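Long-range contact in transcriptional regulator, putative (Pseudomonas syringae pv. tomato, PDB 2R5F), which probably acts as a DNA-binding transcriptional regulator of the SorC family, its putative sugar-binding domain presumably sensing a carbohydrate effector: residues I26-T31 with V251-V256. Numbering follows the deposited sequence.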
ATOM      1  N   ILE A  26       4.239   5.456 -11.683  1.00 33.07           N
ATOM      2  CA  ILE A  26       5.216   4.579 -12.318  1.00 32.39           C
ATOM      3  C   ILE A  26       4.391   3.535 -13.022  1.00 32.30           C
ATOM      4  O   ILE A  26       3.568   2.902 -12.385  1.00 32.15           O
ATOM      5  CB  ILE A  26       6.119   3.917 -11.260  1.00 32.17           C
ATOM      6  CG1 ILE A  26       6.873   5.015 -10.484  1.00 33.74           C
ATOM      7  CG2 ILE A  26       7.008   2.835 -11.897  1.00 31.30           C
ATOM      8  CD1 ILE A  26       8.130   4.606  -9.763  1.00 36.56           C
ATOM      9  N   VAL A  27       4.599   3.368 -14.331  1.00 32.26           N
ATOM     10  CA  VAL A  27       3.835   2.382 -15.104  1.00 32.27           C
ATOM     11  C   VAL A  27       4.730   1.223 -15.527  1.00 32.87           C
ATOM     12  O   VAL A  27       5.810   1.432 -16.117  1.00 33.77           O
ATOM     13  CB  VAL A  27       3.082   3.000 -16.333  1.00 31.99           C
ATOM     14  CG1 VAL A  27       2.489   1.910 -17.218  1.00 31.75           C
ATOM     15  CG2 VAL A  27       1.973   3.950 -15.882  1.00 32.14           C
ATOM     16  N   VAL A  28       4.269   0.009 -15.213  1.00 32.81           N
ATOM     17  CA  VAL A  28       4.979  -1.229 -15.493  1.00 32.35           C
ATOM     18  C   VAL A  28       4.222  -2.039 -16.539  1.00 33.61           C
ATOM     19  O   VAL A  28       3.002  -1.916 -16.657  1.00 33.32           O
ATOM     20  CB  VAL A  28       5.258  -2.056 -14.188  1.00 33.55           C
ATOM     21  CG1 VAL A  28       5.828  -1.137 -13.076  1.00 29.28           C
ATOM     22  CG2 VAL A  28       3.976  -2.780 -13.653  1.00 31.05           C
ATOM     23  N   GLU A  29       4.952  -2.827 -17.329  1.00 33.66           N
ATOM     24  CA  GLU A  29       4.342  -3.803 -18.215  1.00 34.97           C
ATOM     25  C   GLU A  29       4.397  -5.196 -17.584  1.00 35.66           C
ATOM     26  O   GLU A  29       5.469  -5.686 -17.230  1.00 35.87           O
ATOM     27  CB  GLU A  29       5.037  -3.819 -19.584  1.00 34.70           C
ATOM     28  CG  GLU A  29       4.938  -2.519 -20.371  1.00 35.50           C
ATOM     29  CD  GLU A  29       5.609  -2.586 -21.729  1.00 36.09           C
ATOM     30  OE1 GLU A  29       6.395  -3.520 -21.963  1.00 38.32           O
ATOM     31  OE2 GLU A  29       5.359  -1.704 -22.565  1.00 37.14           O
ATOM     32  N   ALA A  30       3.239  -5.826 -17.437  1.00 36.63           N
ATOM     33  CA  ALA A  30       3.168  -7.221 -17.021  1.00 37.82           C
ATOM     34  C   ALA A  30       3.664  -8.116 -18.150  1.00 38.71           C
ATOM     35  O   ALA A  30       3.416  -7.831 -19.320  1.00 39.19           O
ATOM     36  CB  ALA A  30       1.737  -7.591 -16.652  1.00 37.94           C
ATOM     37  N   THR A  31       4.357  -9.202 -17.809  1.00 39.90           N
ATOM     38  CA  THR A  31       4.672 -10.220 -18.806  1.00 40.72           C
ATOM     39  C   THR A  31       3.376 -10.674 -19.491  1.00 41.38           C
ATOM     40  O   THR A  31       3.315 -10.759 -20.729  1.00 41.70           O
ATOM     41  CB  THR A  31       5.412 -11.446 -18.222  1.00 40.79           C
ATOM     42  OG1 THR A  31       6.604 -11.028 -17.540  1.00 40.73           O
ATOM     43  CG2 THR A  31       5.794 -12.411 -19.352  1.00 40.97           C
ATOM     44  N   VAL A 251       2.378   8.322  -4.597  1.00 41.68           N
ATOM     45  CA  VAL A 251       2.996   7.515  -5.634  1.00 39.96           C
ATOM     46  C   VAL A 251       2.057   6.357  -5.924  1.00 39.66           C
ATOM     47  O   VAL A 251       1.531   5.704  -5.012  1.00 38.89           O
ATOM     48  CB  VAL A 251       4.402   6.975  -5.195  1.00 40.90           C
ATOM     49  CG1 VAL A 251       5.123   6.216  -6.363  1.00 39.87           C
ATOM     50  CG2 VAL A 251       5.287   8.119  -4.631  1.00 40.02           C
ATOM     51  N   LEU A 252       1.811   6.111  -7.207  1.00 38.51           N
ATOM     52  CA  LEU A 252       1.070   4.924  -7.605  1.00 37.91           C
ATOM     53  C   LEU A 252       1.932   4.148  -8.540  1.00 37.31           C
ATOM     54  O   LEU A 252       2.452   4.715  -9.487  1.00 37.43           O
ATOM     55  CB  LEU A 252      -0.246   5.313  -8.306  1.00 37.42           C
ATOM     56  CG  LEU A 252      -0.986   4.207  -9.038  1.00 37.79           C
ATOM     57  CD1 LEU A 252      -1.646   3.179  -8.088  1.00 37.15           C
ATOM     58  CD2 LEU A 252      -1.994   4.881 -10.005  1.00 38.91           C
ATOM     59  N   ILE A 253       2.107   2.861  -8.251  1.00 37.27           N
ATOM     60  CA  ILE A 253       2.723   1.930  -9.181  1.00 37.83           C
ATOM     61  C   ILE A 253       1.647   0.969  -9.697  1.00 38.60           C
ATOM     62  O   ILE A 253       0.948   0.340  -8.910  1.00 37.43           O
ATOM     63  CB  ILE A 253       3.862   1.127  -8.537  1.00 38.58           C
ATOM     64  CG1 ILE A 253       4.912   2.105  -7.936  1.00 38.39           C
ATOM     65  CG2 ILE A 253       4.456   0.178  -9.581  1.00 36.18           C
ATOM     66  CD1 ILE A 253       6.019   1.398  -7.087  1.00 37.45           C
ATOM     67  N   THR A 254       1.497   0.910 -11.026  1.00 38.27           N
ATOM     68  CA  THR A 254       0.406   0.185 -11.632  1.00 37.07           C
ATOM     69  C   THR A 254       0.807  -0.292 -13.014  1.00 37.19           C
ATOM     70  O   THR A 254       1.825   0.123 -13.560  1.00 38.11           O
ATOM     71  CB  THR A 254      -0.905   1.064 -11.697  1.00 37.14           C
ATOM     72  OG1 THR A 254      -2.007   0.211 -12.001  1.00 37.97           O
ATOM     73  CG2 THR A 254      -0.830   2.187 -12.728  1.00 33.86           C
ATOM     74  N   ASP A 255       0.006  -1.155 -13.605  1.00 38.02           N
ATOM     75  CA  ASP A 255       0.324  -1.685 -14.949  1.00 38.39           C
ATOM     76  C   ASP A 255      -0.220  -0.792 -16.070  1.00 37.42           C
ATOM     77  O   ASP A 255      -1.010   0.124 -15.808  1.00 37.53           O
ATOM     78  CB  ASP A 255      -0.245  -3.108 -15.079  1.00 39.19           C
ATOM     79  CG  ASP A 255      -1.746  -3.140 -14.863  1.00 39.93           C
ATOM     80  OD1 ASP A 255      -2.176  -2.942 -13.717  1.00 36.74           O
ATOM     81  OD2 ASP A 255      -2.489  -3.322 -15.848  1.00 42.91           O
ATOM     82  N   VAL A 256       0.184  -1.072 -17.315  1.00 37.54           N
ATOM     83  CA  VAL A 256      -0.255  -0.310 -18.492  1.00 37.81           C
ATOM     84  C   VAL A 256      -1.777  -0.320 -18.696  1.00 37.07           C
ATOM     85  O   VAL A 256      -2.368   0.697 -18.978  1.00 36.91           O
ATOM     86  CB  VAL A 256       0.371  -0.840 -19.861  1.00 38.10           C
ATOM     87  CG1 VAL A 256      -0.012   0.081 -21.012  1.00 39.29           C
ATOM     88  CG2 VAL A 256       1.833  -0.950 -19.806  1.00 37.83           C
TER
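Ile26 to Val28 pair with Ile253 to Asp255 as neighbouring parallel strands in the sheet of a putative sugar-binding domain of Rossmann-like fold. Strand 226-230 lies on the other side of strand 251-255. Three regular backbone hydrogen bonds zip the pair. Ile26 N reaches Leu252 O at 2.9 Å. Thr254 N reaches Ile26 O at 3.2 Å. Val28 N reaches Thr254 O at 3.0 Å. A fourth bond, Val256 N to Val28 O, is weak and bent, with 125° at the hydrogen. Val28 O also receives the CA-H of Asp255.

Apolar side chains meet on both faces. On the face packed against helix 36-54, the Val28 side chain crosses that of Ile253 at an angle, with CG1 of Val28 4.0 Å from CG2 of Ile253. Ile26 meets Ile253 on this face through CB. On the opposite face, Val27 points CG1 anti to its backbone N (chi1 171°), which sets this methyl against the backbone of Val256. Ala259 of helix 256-262 covers Val27 and Thr254 there.

The polar ends find partners outside the two segments. Thr254 OG1 hydrogen-bonds to Ala231 O. Asp255 N-caps helix 256-262, and its OD1 hydrogen-bonds to Thr258 OG1. Glu29 OE2 hydrogen-bonds to His9 NE2, while its CG lies alongside Val256 CG2 at 3.5 Å.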